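Local coordinates for protein immunoreactive 84kD antigen PG93 (Porphyromonas gingivalis, PDB 5M11) that serves as an essential cell-surface component of the type IX secretion system of this oral bacterium and binds calcium and zinc ions, at residues G38-V43 and K52-I57; L60-V65 and S83-I88. One frame throughout, in Å; residues are numbered along the deposited sequence.

Overall arrangement
Both contacts lie within the N-terminal beta-propeller domain and follow one another along the chain without nesting or crossing. Contact 1 comes first: a loop with no helix or strand leads from strand 39-42 to the weakly bonded strand 52-54, and the pairing of G38-V43 with K52-I57 completes the four-stranded sheet that begins at strand 22-27. The chain then leaves that blade, and L60-V65 leads into strand 65-71, the first of the next sheet. Contact 2 closes a wider loop, which holds strands 65-71 and 76-81, by fastening the connection to S83-I88 at strand 86-89. A probable hydrogen bond between G38 O and V65 N, 2.9 Å, links the first blade to the start of the next.

Contact 1. Residues G38-V43 and K52-I57; sequences GVLYSV and KIFDRI
L40 and S42 meet F54 and K52 through main-chain bonds in this antiparallel beta hairpin, whose second strand is the outermost of a four-stranded propeller blade. S42 N gives its hydrogen to K52 O at 2.7 Å, almost straight at 174°. The pairing is otherwise loose, with a longer bond from F54 N to L40 O, 3.2 Å, and a weak return bond from K52 N to S42 O. Y41 and I53 form the non-hydrogen-bonded pair, and Y41 turns its own backbone bonding to A34 of the neighbouring strand 32-36.

L40, S42, K52 and F54 share one face of the sheet. The F54 ring lies with its edge against S42, whose CB sits near the ring plane 3.6 Å from CE2; a small serine leaves room for that edge. CD2 of L40 packs against F54 CB at 3.9 Å, while F33 of strand 32-36 also meets the ring, so the aromatic suits a place shared by three strands. In F54 a chi1 of -68° sets the ring beside its own backbone N and carries its CE2 edge to S42. The aliphatic part of K52 runs outward, and its bent end brings NZ above one face of the ring but displaced toward the rim, where it is hydrogen-bonded to S58 OG.

On the other face, Y41 points its ring away from I53, and its OH is satisfied by T22 OG1. I53 instead turns to V39, two branched aliphatic side chains that suit an apolar contact, with CD1 of I53 lying 3.9 Å from CG1 of V39.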
loop_
_atom_site.group_PDB
_atom_site.type_symbol
_atom_site.label_atom_id
_atom_site.label_comp_id
_atom_site.label_asym_id
_atom_site.label_seq_id
_atom_site.Cartn_x
_atom_site.Cartn_y
_atom_site.Cartn_z
ATOM N N GLY A 38 -8.113 -3.845 -5.446
ATOM C CA GLY A 38 -8.264 -4.464 -4.128
ATOM C C GLY A 38 -9.031 -3.587 -3.167
ATOM O O GLY A 38 -9.304 -3.988 -2.032
ATOM N N VAL A 39 -9.377 -2.371 -3.634
ATOM C CA VAL A 39 -10.091 -1.380 -2.840
ATOM C C VAL A 39 -11.569 -1.492 -3.158
ATOM O O VAL A 39 -11.968 -1.304 -4.306
ATOM C CB VAL A 39 -9.541 0.057 -3.045
ATOM C CG1 VAL A 39 -10.244 1.058 -2.128
ATOM C CG2 VAL A 39 -8.033 0.097 -2.829
ATOM N N LEU A 40 -12.371 -1.820 -2.141
ATOM C CA LEU A 40 -13.817 -1.941 -2.280
ATOM C C LEU A 40 -14.422 -0.568 -2.172
ATOM O O LEU A 40 -13.923 0.241 -1.386
ATOM C CB LEU A 40 -14.401 -2.896 -1.206
ATOM C CG LEU A 40 -15.932 -3.047 -1.175
ATOM C CD1 LEU A 40 -16.421 -3.958 -2.268
ATOM C CD2 LEU A 40 -16.408 -3.510 0.183
ATOM N N TYR A 41 -15.473 -0.283 -2.970
ATOM C CA TYR A 41 -16.157 1.010 -2.928
ATOM C C TYR A 41 -17.602 0.903 -3.418
ATOM O O TYR A 41 -17.948 -0.005 -4.170
ATOM C CB TYR A 41 -15.381 2.105 -3.691
ATOM C CG TYR A 41 -15.289 1.941 -5.196
ATOM C CD1 TYR A 41 -16.272 2.463 -6.035
ATOM C CD2 TYR A 41 -14.160 1.376 -5.789
ATOM C CE1 TYR A 41 -16.175 2.357 -7.419
ATOM C CE2 TYR A 41 -14.046 1.272 -7.174
ATOM C CZ TYR A 41 -15.051 1.779 -7.985
ATOM O OH TYR A 41 -14.956 1.715 -9.351
ATOM N N SER A 42 -18.433 1.830 -2.956
ATOM C CA SER A 42 -19.850 1.981 -3.244
ATOM C C SER A 42 -20.057 3.139 -4.236
ATOM O O SER A 42 -19.173 3.992 -4.344
ATOM C CB SER A 42 -20.590 2.265 -1.937
ATOM O OG SER A 42 -21.988 2.432 -2.116
ATOM N N VAL A 43 -21.209 3.156 -4.970
ATOM C CA VAL A 43 -21.652 4.203 -5.921
ATOM C C VAL A 43 -23.190 4.227 -5.922
ATOM O O VAL A 43 -23.815 3.185 -6.115
ATOM C CB VAL A 43 -21.110 4.086 -7.387
ATOM C CG1 VAL A 43 -21.503 5.309 -8.216
ATOM C CG2 VAL A 43 -19.598 3.876 -7.451
ATOM N N LYS A 52 -19.261 5.713 -1.421
ATOM C CA LYS A 52 -18.438 5.503 -0.221
ATOM C C LYS A 52 -17.264 4.565 -0.502
ATOM O O LYS A 52 -17.445 3.551 -1.165
ATOM C CB LYS A 52 -19.337 4.915 0.897
ATOM C CG LYS A 52 -18.708 4.754 2.285
ATOM C CD LYS A 52 -19.661 4.021 3.243
ATOM C CE LYS A 52 -19.101 3.848 4.630
ATOM N NZ LYS A 52 -17.931 2.937 4.648
ATOM N N ILE A 53 -16.081 4.876 0.046
ATOM C CA ILE A 53 -14.879 4.030 -0.045
ATOM C C ILE A 53 -14.766 3.230 1.309
ATOM O O ILE A 53 -14.940 3.829 2.370
ATOM C CB ILE A 53 -13.634 4.895 -0.422
ATOM C CG1 ILE A 53 -12.325 4.075 -0.386
ATOM C CG2 ILE A 53 -13.537 6.173 0.413
ATOM C CD1 ILE A 53 -11.133 4.702 -1.112
ATOM N N PHE A 54 -14.560 1.880 1.255
ATOM C CA PHE A 54 -14.547 0.945 2.412
ATOM C C PHE A 54 -13.190 0.308 2.723
ATOM O O PHE A 54 -12.768 -0.607 2.006
ATOM C CB PHE A 54 -15.522 -0.231 2.171
ATOM C CG PHE A 54 -16.994 0.075 2.149
ATOM C CD1 PHE A 54 -17.779 -0.133 3.276
ATOM C CD2 PHE A 54 -17.614 0.497 0.977
ATOM C CE1 PHE A 54 -19.147 0.127 3.250
ATOM C CE2 PHE A 54 -18.978 0.771 0.955
ATOM C CZ PHE A 54 -19.740 0.572 2.086
ATOM N N ASP A 55 -12.578 0.693 3.854
ATOM C CA ASP A 55 -11.284 0.164 4.312
ATOM C C ASP A 55 -11.393 -0.493 5.705
ATOM O O ASP A 55 -12.495 -0.643 6.249
ATOM C CB ASP A 55 -10.218 1.284 4.336
ATOM C CG ASP A 55 -10.558 2.509 5.179
ATOM O OD1 ASP A 55 -11.671 2.551 5.757
ATOM O OD2 ASP A 55 -9.726 3.441 5.233
ATOM N N ARG A 56 -10.234 -0.872 6.281
ATOM C CA ARG A 56 -10.149 -1.495 7.587
ATOM C C ARG A 56 -10.597 -0.518 8.660
ATOM O O ARG A 56 -11.095 -0.936 9.699
ATOM C CB ARG A 56 -8.732 -1.994 7.842
ATOM C CG ARG A 56 -8.581 -3.468 7.513
ATOM C CD ARG A 56 -7.140 -3.945 7.550
ATOM N NE ARG A 56 -6.574 -3.993 8.901
ATOM C CZ ARG A 56 -5.269 -4.023 9.154
ATOM N NH1 ARG A 56 -4.390 -4.007 8.155
ATOM N NH2 ARG A 56 -4.830 -4.049 10.409
ATOM N N ILE A 57 -10.477 0.785 8.373
ATOM C CA ILE A 57 -10.888 1.885 9.236
ATOM C C ILE A 57 -12.433 1.941 9.257
ATOM O O ILE A 57 -13.012 2.272 10.288
ATOM C CB ILE A 57 -10.201 3.194 8.737
ATOM C CG1 ILE A 57 -8.936 3.512 9.558
ATOM C CG2 ILE A 57 -11.140 4.400 8.653
ATOM C CD1 ILE A 57 -7.662 3.524 8.769
#

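Contact 2. Residues L60-V65 and S83-I88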
loop_
_atom_site.group_PDB
_atom_site.type_symbol
_atom_site.label_atom_id
_atom_site.label_comp_id
_atom_site.label_asym_id
_atom_site.label_seq_id
_atom_site.Cartn_x
_atom_site.Cartn_y
_atom_site.Cartn_z
ATOM N N LEU A 60 -13.941 -3.064 8.109
ATOM C CA LEU A 60 -13.526 -4.268 7.387
ATOM C C LEU A 60 -12.377 -4.945 8.133
ATOM O O LEU A 60 -11.606 -4.277 8.822
ATOM C CB LEU A 60 -13.141 -3.933 5.933
ATOM C CG LEU A 60 -14.254 -3.967 4.853
ATOM C CD1 LEU A 60 -15.356 -2.940 5.106
ATOM C CD2 LEU A 60 -13.670 -3.676 3.498
ATOM N N SER A 61 -12.303 -6.273 8.034
ATOM C CA SER A 61 -11.359 -7.110 8.771
ATOM C C SER A 61 -10.017 -7.363 8.062
ATOM O O SER A 61 -9.108 -7.886 8.713
ATOM C CB SER A 61 -12.000 -8.456 9.088
ATOM O OG SER A 61 -13.347 -8.342 9.516
ATOM N N ASP A 62 -9.889 -7.042 6.751
ATOM C CA ASP A 62 -8.649 -7.280 5.987
ATOM C C ASP A 62 -8.455 -6.261 4.840
ATOM O O ASP A 62 -9.311 -5.394 4.652
ATOM C CB ASP A 62 -8.597 -8.725 5.452
ATOM C CG ASP A 62 -7.257 -9.401 5.673
ATOM O OD1 ASP A 62 -6.197 -8.685 5.629
ATOM O OD2 ASP A 62 -7.250 -10.637 5.881
ATOM N N THR A 63 -7.346 -6.380 4.065
ATOM C CA THR A 63 -6.961 -5.367 3.081
ATOM C C THR A 63 -7.298 -5.615 1.569
ATOM O O THR A 63 -7.881 -4.688 0.986
ATOM C CB THR A 63 -5.452 -5.086 3.198
ATOM O OG1 THR A 63 -5.153 -4.809 4.568
ATOM C CG2 THR A 63 -4.991 -3.893 2.342
ATOM N N SER A 64 -6.837 -6.695 0.894
ATOM C CA SER A 64 -7.062 -6.729 -0.569
ATOM C C SER A 64 -8.261 -7.557 -0.989
ATOM O O SER A 64 -8.258 -8.784 -0.854
ATOM C CB SER A 64 -5.828 -7.214 -1.326
ATOM O OG SER A 64 -4.652 -6.555 -0.900
ATOM N N VAL A 65 -9.275 -6.885 -1.542
ATOM C CA VAL A 65 -10.505 -7.546 -1.974
ATOM C C VAL A 65 -10.228 -8.269 -3.314
ATOM O O VAL A 65 -9.701 -7.666 -4.245
ATOM C CB VAL A 65 -11.692 -6.554 -2.038
ATOM C CG1 VAL A 65 -12.968 -7.253 -2.470
ATOM C CG2 VAL A 65 -11.896 -5.865 -0.694
ATOM N N SER A 83 -6.304 -12.957 0.830
ATOM C CA SER A 83 -5.733 -13.746 1.904
ATOM C C SER A 83 -6.613 -14.951 2.298
ATOM O O SER A 83 -6.301 -15.631 3.283
ATOM C CB SER A 83 -5.527 -12.852 3.122
ATOM O OG SER A 83 -6.763 -12.488 3.719
ATOM N N GLY A 84 -7.719 -15.164 1.597
ATOM C CA GLY A 84 -8.667 -16.213 1.944
ATOM C C GLY A 84 -9.715 -15.789 2.963
ATOM O O GLY A 84 -10.673 -16.531 3.227
ATOM N N ASN A 85 -9.565 -14.592 3.535
ATOM C CA ASN A 85 -10.526 -14.061 4.501
ATOM C C ASN A 85 -11.867 -13.690 3.856
ATOM O O ASN A 85 -11.927 -13.377 2.664
ATOM C CB ASN A 85 -9.946 -12.829 5.177
ATOM C CG ASN A 85 -10.279 -12.695 6.631
ATOM O OD1 ASN A 85 -11.260 -13.245 7.146
ATOM N ND2 ASN A 85 -9.475 -11.921 7.315
ATOM N N ILE A 86 -12.933 -13.706 4.659
ATOM C CA ILE A 86 -14.304 -13.366 4.269
ATOM C C ILE A 86 -14.898 -12.389 5.285
ATOM O O ILE A 86 -14.707 -12.532 6.508
ATOM C CB ILE A 86 -15.180 -14.647 4.162
ATOM C CG1 ILE A 86 -14.766 -15.555 2.976
ATOM C CG2 ILE A 86 -16.670 -14.325 4.121
ATOM C CD1 ILE A 86 -14.892 -17.005 3.260
ATOM N N ASP A 87 -15.654 -11.422 4.765
ATOM C CA ASP A 87 -16.415 -10.456 5.539
ATOM C C ASP A 87 -17.840 -10.455 5.016
ATOM O O ASP A 87 -18.045 -10.690 3.820
ATOM C CB ASP A 87 -15.798 -9.046 5.435
ATOM C CG ASP A 87 -14.790 -8.668 6.508
ATOM O OD1 ASP A 87 -14.609 -9.460 7.468
ATOM O OD2 ASP A 87 -14.224 -7.558 6.420
ATOM N N ILE A 88 -18.828 -10.229 5.908
ATOM C CA ILE A 88 -20.230 -10.107 5.518
ATOM C C ILE A 88 -20.660 -8.741 5.950
ATOM O O ILE A 88 -20.586 -8.415 7.135
ATOM C CB ILE A 88 -21.165 -11.234 6.024
ATOM C CG1 ILE A 88 -20.689 -12.604 5.486
ATOM C CG2 ILE A 88 -22.593 -10.968 5.547
ATOM C CD1 ILE A 88 -21.139 -13.814 6.252
#
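S61 presents both its backbone N and its hydroxyl to the carboxylate of D87, one to each oxygen. S61 N donates to D87 OD2 at 2.8 Å and 174°, and S61 OG donates to D87 OD1 at 2.7 Å; both oxygens use their syn lone pairs, so the two donors of one residue grip the carboxylate in a bidentate manner. Serine suits the place because its short hydroxyl, anti to the carbonyl carbon (chi1 -42°), stays beside its own N and can serve the second oxygen.

The neighbouring D62 reverses the roles. Its OD2 accepts from N85 ND2 at 2.9 Å, in the amide plane of N85, and from S83 OG at 2.9 Å; the two donors come from opposite faces of the carboxylate, whose plane stands 88° from that of the amide. OD1 of D62 accepts from T63 N, 3.0 Å, which together with the OD2 bonds restricts the carboxylate's rotation.

These bonds join the connection between two propeller blades to the turn and third strand of the second. N85, at the end of the turn, and D87, in strand 86-89, are two residues apart and both point toward the connection.

A second shell holds the acceptors and donors in place. N97 ND2 of strand 95-98 bonds both N85 OD1 and D87 OD1, and Y81 OH bonds D87 OD2. K102 of helix 100-103 packs against D62 and N85.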